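Local coordinates for protein putative adenosine kinase (Schistosoma mansoni, PDB 3VAS) that phosphorylates adenosine to AMP, as expected of an adenosine kinase of the ribokinase (pfkB) family, and binds adenosine in its pocket, at residues R276-L289 with T292-V304. Numbering follows the deposited sequence.
Sequences RKRLVIITRGKNPL and TDSSDSEIHQFMV
Leu289 packs flank to flank with Phe302 on one face of the sheet. From CB of Leu289, a chi1 of 62° sets CG against Phe302 CB, 3.7 Å away. One branch, CD1, touches Phe302 CB at 3.6 Å. The other, CD2, meets Phe302 CD2 obliquely and reaches CG2 of Val304, whose side chain crosses at about a right angle. Phe322 of helix 318-330 touches Leu289, and Ile337 and Leu340 of helix 336-351 pack on Phe302. The backbones of Leu289 and Phe302 form an antiparallel hydrogen-bonded pair. Water 2 links Lys286 O to Val304 N.

At the far end, Val280 and Thr292 form another such pair; Val280 N donates a hydrogen bond to Thr292 O at 2.9 Å. Beyond it, Ser294 OG accepts from Arg278 N at 2.8 Å and donates to Arg276 O at 3.2 Å, on a lone pair of that carbonyl. Two bonds thus hold this hydroxyl where the strand ends. A type II' turn at Arg284 to Asn287 joins strands 279-284 and 287-293. The arrangement is a three-stranded antiparallel meander of two consecutive hairpins. It ends the beta-sheet of the ribokinase-like alpha/beta domain, joined through 279-284 to the parallel strand 236-240.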
loop_
_atom_site.group_PDB
_atom_site.type_symbol
_atom_site.label_atom_id
_atom_site.label_comp_id
_atom_site.label_asym_id
_atom_site.label_seq_id
_atom_site.Cartn_x
_atom_site.Cartn_y
_atom_site.Cartn_z
ATOM N N ARG A 276 -8.617 16.831 16.392
ATOM C CA ARG A 276 -7.306 16.453 15.894
ATOM C C ARG A 276 -7.264 16.654 14.385
ATOM O O ARG A 276 -8.290 16.576 13.711
ATOM C CB ARG A 276 -7.035 14.986 16.247
ATOM C CG ARG A 276 -5.589 14.544 16.136
ATOM C CD ARG A 276 -5.434 13.057 16.465
ATOM N NE ARG A 276 -5.512 12.760 17.898
ATOM C CZ ARG A 276 -6.590 12.281 18.515
ATOM N NH1 ARG A 276 -7.702 12.052 17.832
ATOM N NH2 ARG A 276 -6.562 12.033 19.816
ATOM N N LYS A 277 -6.075 16.920 13.857
ATOM C CA LYS A 277 -5.898 17.134 12.426
ATOM C C LYS A 277 -5.661 15.827 11.662
ATOM O O LYS A 277 -4.761 15.054 12.000
ATOM C CB LYS A 277 -4.735 18.101 12.192
ATOM C CG LYS A 277 -4.185 18.110 10.780
ATOM C CD LYS A 277 -3.105 19.180 10.627
ATOM C CE LYS A 277 -2.439 19.106 9.263
ATOM N NZ LYS A 277 -1.546 20.272 9.013
ATOM N N ARG A 278 -6.473 15.577 10.639
ATOM C CA ARG A 278 -6.214 14.465 9.730
ATOM C C ARG A 278 -5.934 14.976 8.327
ATOM O O ARG A 278 -6.664 15.816 7.814
ATOM C CB ARG A 278 -7.376 13.469 9.684
ATOM C CG ARG A 278 -7.154 12.368 8.642
ATOM C CD ARG A 278 -8.077 11.176 8.839
ATOM N NE ARG A 278 -9.461 11.593 8.935
ATOM C CZ ARG A 278 -10.201 11.501 10.031
ATOM N NH1 ARG A 278 -9.701 10.981 11.142
ATOM N NH2 ARG A 278 -11.448 11.931 10.001
ATOM N N LEU A 279 -4.878 14.452 7.714
ATOM C CA LEU A 279 -4.481 14.851 6.371
ATOM C C LEU A 279 -4.958 13.830 5.341
ATOM O O LEU A 279 -4.786 12.626 5.526
ATOM C CB LEU A 279 -2.958 15.003 6.307
ATOM C CG LEU A 279 -2.367 15.428 4.965
ATOM C CD1 LEU A 279 -2.868 16.812 4.590
ATOM C CD2 LEU A 279 -0.843 15.389 5.004
ATOM N N VAL A 280 -5.564 14.309 4.259
ATOM C CA VAL A 280 -6.041 13.424 3.200
ATOM C C VAL A 280 -5.398 13.802 1.868
ATOM O O VAL A 280 -5.372 14.974 1.491
ATOM C CB VAL A 280 -7.583 13.466 3.084
ATOM C CG1 VAL A 280 -8.072 12.493 2.021
ATOM C CG2 VAL A 280 -8.222 13.150 4.435
ATOM N N ILE A 281 -4.863 12.808 1.166
ATOM C CA ILE A 281 -4.186 13.040 -0.105
ATOM C C ILE A 281 -4.744 12.091 -1.153
ATOM O O ILE A 281 -4.650 10.875 -1.011
ATOM C CB ILE A 281 -2.662 12.813 0.014
ATOM C CG1 ILE A 281 -2.072 13.702 1.112
ATOM C CG2 ILE A 281 -1.968 13.039 -1.330
ATOM C CD1 ILE A 281 -0.590 13.474 1.372
ATOM N N ILE A 282 -5.328 12.650 -2.204
ATOM C CA ILE A 282 -5.915 11.843 -3.262
ATOM C C ILE A 282 -5.165 12.066 -4.566
ATOM O O ILE A 282 -5.221 13.154 -5.141
ATOM C CB ILE A 282 -7.407 12.193 -3.473
ATOM C CG1 ILE A 282 -8.185 12.040 -2.163
ATOM C CG2 ILE A 282 -8.018 11.333 -4.580
ATOM C CD1 ILE A 282 -8.105 10.651 -1.565
ATOM N N THR A 283 -4.462 11.041 -5.033
ATOM C CA THR A 283 -3.738 11.157 -6.295
ATOM C C THR A 283 -4.687 10.945 -7.480
ATOM O O THR A 283 -5.722 10.293 -7.344
ATOM C CB THR A 283 -2.542 10.184 -6.363
ATOM O OG1 THR A 283 -2.996 8.837 -6.171
ATOM C CG2 THR A 283 -1.514 10.528 -5.286
ATOM N N ARG A 284 -4.339 11.512 -8.632
ATOM C CA ARG A 284 -5.225 11.492 -9.799
ATOM C C ARG A 284 -4.459 11.248 -11.105
ATOM O O ARG A 284 -4.730 11.884 -12.129
ATOM C CB ARG A 284 -6.012 12.811 -9.891
ATOM C CG ARG A 284 -6.995 13.042 -8.748
ATOM C CD ARG A 284 -7.749 14.365 -8.879
ATOM N NE ARG A 284 -8.434 14.502 -10.161
ATOM C CZ ARG A 284 -8.174 15.452 -11.059
ATOM N NH1 ARG A 284 -7.237 16.367 -10.822
ATOM N NH2 ARG A 284 -8.859 15.493 -12.197
ATOM N N GLY A 285 -3.503 10.327 -11.069
ATOM C CA GLY A 285 -2.714 10.014 -12.249
ATOM C C GLY A 285 -1.852 11.176 -12.708
ATOM O O GLY A 285 -1.096 11.748 -11.920
ATOM N N LYS A 286 -1.972 11.530 -13.984
ATOM C CA LYS A 286 -1.206 12.634 -14.556
ATOM C C LYS A 286 -1.790 13.981 -14.130
ATOM O O LYS A 286 -1.116 15.009 -14.172
ATOM C CB LYS A 286 -1.184 12.531 -16.083
ATOM C CG LYS A 286 -2.556 12.695 -16.734
ATOM C CD LYS A 286 -2.470 12.673 -18.255
ATOM C CE LYS A 286 -3.811 13.027 -18.890
ATOM N NZ LYS A 286 -3.704 13.219 -20.368
ATOM N N ASN A 287 -3.049 13.963 -13.715
ATOM C CA ASN A 287 -3.748 15.165 -13.289
ATOM C C ASN A 287 -3.340 15.586 -11.878
ATOM O O ASN A 287 -2.812 14.774 -11.121
ATOM C CB ASN A 287 -5.256 14.928 -13.375
ATOM C CG ASN A 287 -5.731 14.789 -14.804
ATOM O OD1 ASN A 287 -5.295 15.526 -15.684
ATOM N ND2 ASN A 287 -6.627 13.841 -15.046
ATOM N N PRO A 288 -3.571 16.863 -11.524
ATOM C CA PRO A 288 -3.197 17.346 -10.190
ATOM C C PRO A 288 -3.816 16.537 -9.058
ATOM O O PRO A 288 -5.010 16.213 -9.078
ATOM C CB PRO A 288 -3.743 18.771 -10.174
ATOM C CG PRO A 288 -3.707 19.191 -11.607
ATOM C CD PRO A 288 -4.062 17.956 -12.383
ATOM N N LEU A 289 -2.988 16.193 -8.080
ATOM C CA LEU A 289 -3.467 15.494 -6.904
ATOM C C LEU A 289 -4.169 16.499 -6.008
ATOM O O LEU A 289 -3.916 17.703 -6.093
ATOM C CB LEU A 289 -2.311 14.803 -6.166
ATOM C CG LEU A 289 -1.170 15.642 -5.575
ATOM C CD1 LEU A 289 -1.516 16.172 -4.187
ATOM C CD2 LEU A 289 0.111 14.827 -5.520
ATOM N N THR A 292 -6.107 18.017 1.501
ATOM C CA THR A 292 -6.739 18.905 2.465
ATOM C C THR A 292 -6.502 18.295 3.832
ATOM O O THR A 292 -5.954 17.196 3.940
ATOM C CB THR A 292 -8.265 19.029 2.224
ATOM O OG1 THR A 292 -8.821 20.051 3.073
ATOM C CG2 THR A 292 -8.959 17.697 2.501
ATOM N N ASP A 293 -6.899 19.010 4.877
ATOM C CA ASP A 293 -6.930 18.439 6.214
ATOM C C ASP A 293 -8.145 18.966 6.970
ATOM O O ASP A 293 -8.807 19.897 6.511
ATOM C CB ASP A 293 -5.630 18.718 6.973
ATOM C CG ASP A 293 -5.329 20.190 7.082
ATOM O OD1 ASP A 293 -5.834 20.827 8.031
ATOM O OD2 ASP A 293 -4.590 20.708 6.216
ATOM N N SER A 294 -8.440 18.367 8.119
ATOM C CA SER A 294 -9.658 18.687 8.862
ATOM C C SER A 294 -9.761 20.145 9.319
ATOM O O SER A 294 -10.856 20.633 9.587
ATOM C CB SER A 294 -9.840 17.734 10.051
ATOM O OG SER A 294 -8.609 17.460 10.695
ATOM N N SER A 295 -8.621 20.832 9.396
ATOM C CA SER A 295 -8.582 22.237 9.797
ATOM C C SER A 295 -8.679 23.175 8.600
ATOM O O SER A 295 -8.735 24.393 8.756
ATOM C CB SER A 295 -7.285 22.538 10.551
ATOM O OG SER A 295 -7.193 21.766 11.733
ATOM N N ASP A 296 -8.687 22.599 7.403
ATOM C CA ASP A 296 -8.648 23.384 6.181
ATOM C C ASP A 296 -10.012 23.377 5.508
ATOM O O ASP A 296 -10.589 22.317 5.278
ATOM C CB ASP A 296 -7.590 22.811 5.235
ATOM C CG ASP A 296 -7.105 23.824 4.216
ATOM O OD1 ASP A 296 -5.927 23.733 3.808
ATOM O OD2 ASP A 296 -7.893 24.710 3.825
ATOM N N SER A 297 -10.528 24.561 5.197
ATOM C CA SER A 297 -11.822 24.678 4.529
ATOM C C SER A 297 -11.698 24.359 3.042
ATOM O O SER A 297 -12.677 23.996 2.392
ATOM C CB SER A 297 -12.404 26.083 4.715
ATOM O OG SER A 297 -11.718 27.037 3.915
ATOM N N GLU A 298 -10.486 24.483 2.513
ATOM C CA GLU A 298 -10.265 24.352 1.078
ATOM C C GLU A 298 -9.568 23.056 0.663
ATOM O O GLU A 298 -8.852 22.422 1.446
ATOM C CB GLU A 298 -9.473 25.546 0.554
ATOM C CG GLU A 298 -10.221 26.865 0.628
ATOM C CD GLU A 298 -9.355 28.043 0.218
ATOM O OE1 GLU A 298 -8.153 28.050 0.565
ATOM O OE2 GLU A 298 -9.877 28.957 -0.453
ATOM N N ILE A 299 -9.784 22.679 -0.589
ATOM C CA ILE A 299 -9.130 21.523 -1.177
ATOM C C ILE A 299 -8.134 21.993 -2.239
ATOM O O ILE A 299 -8.514 22.651 -3.211
ATOM C CB ILE A 299 -10.168 20.542 -1.761
ATOM C CG1 ILE A 299 -10.923 19.853 -0.617
ATOM C CG2 ILE A 299 -9.497 19.512 -2.653
ATOM C CD1 ILE A 299 -12.050 18.964 -1.063
ATOM N N HIS A 300 -6.860 21.672 -2.040
ATOM C CA HIS A 300 -5.803 22.184 -2.904
ATOM C C HIS A 300 -5.419 21.207 -4.010
ATOM O O HIS A 300 -5.375 19.998 -3.794
ATOM C CB HIS A 300 -4.553 22.513 -2.082
ATOM C CG HIS A 300 -4.822 23.366 -0.883
ATOM N ND1 HIS A 300 -5.163 24.699 -0.980
ATOM C CD2 HIS A 300 -4.801 23.077 0.439
ATOM C CE1 HIS A 300 -5.342 25.193 0.233
ATOM N NE2 HIS A 300 -5.125 24.231 1.112
ATOM N N GLN A 301 -5.136 21.745 -5.191
ATOM C CA GLN A 301 -4.538 20.975 -6.269
ATOM C C GLN A 301 -3.022 21.108 -6.205
ATOM O O GLN A 301 -2.496 22.156 -5.837
ATOM C CB GLN A 301 -4.992 21.494 -7.630
ATOM C CG GLN A 301 -6.475 21.505 -7.880
ATOM C CD GLN A 301 -6.802 22.155 -9.215
ATOM O OE1 GLN A 301 -6.680 21.532 -10.272
ATOM N NE2 GLN A 301 -7.198 23.419 -9.172
ATOM N N PHE A 302 -2.325 20.045 -6.582
ATOM C CA PHE A 302 -0.872 20.068 -6.661
ATOM C C PHE A 302 -0.494 19.522 -8.027
ATOM O O PHE A 302 -0.764 18.359 -8.333
ATOM C CB PHE A 302 -0.271 19.220 -5.541
ATOM C CG PHE A 302 1.234 19.144 -5.559
ATOM C CD1 PHE A 302 1.999 20.105 -4.916
ATOM C CD2 PHE A 302 1.884 18.095 -6.195
ATOM C CE1 PHE A 302 3.381 20.029 -4.915
ATOM C CE2 PHE A 302 3.267 18.012 -6.199
ATOM C CZ PHE A 302 4.016 18.982 -5.557
ATOM N N MET A 303 0.110 20.368 -8.855
ATOM C CA MET A 303 0.452 19.974 -10.217
ATOM C C MET A 303 1.515 18.884 -10.226
ATOM O O MET A 303 2.424 18.884 -9.399
ATOM C CB MET A 303 0.926 21.177 -11.026
ATOM C CG MET A 303 0.884 20.950 -12.525
ATOM S SD MET A 303 -0.365 21.967 -13.327
ATOM C CE MET A 303 0.277 23.601 -12.991
ATOM N N VAL A 304 1.389 17.955 -11.167
ATOM C CA VAL A 304 2.274 16.798 -11.242
ATOM C C VAL A 304 3.034 16.784 -12.572
ATOM O O VAL A 304 2.471 17.105 -13.620
ATOM C CB VAL A 304 1.470 15.481 -11.040
ATOM C CG1 VAL A 304 2.215 14.280 -11.591
ATOM C CG2 VAL A 304 1.132 15.288 -9.566
HETATM O O HOH W 1 -7.606 19.194 -11.443
HETATM O O HOH W 2 -0.872 17.316 -12.982
#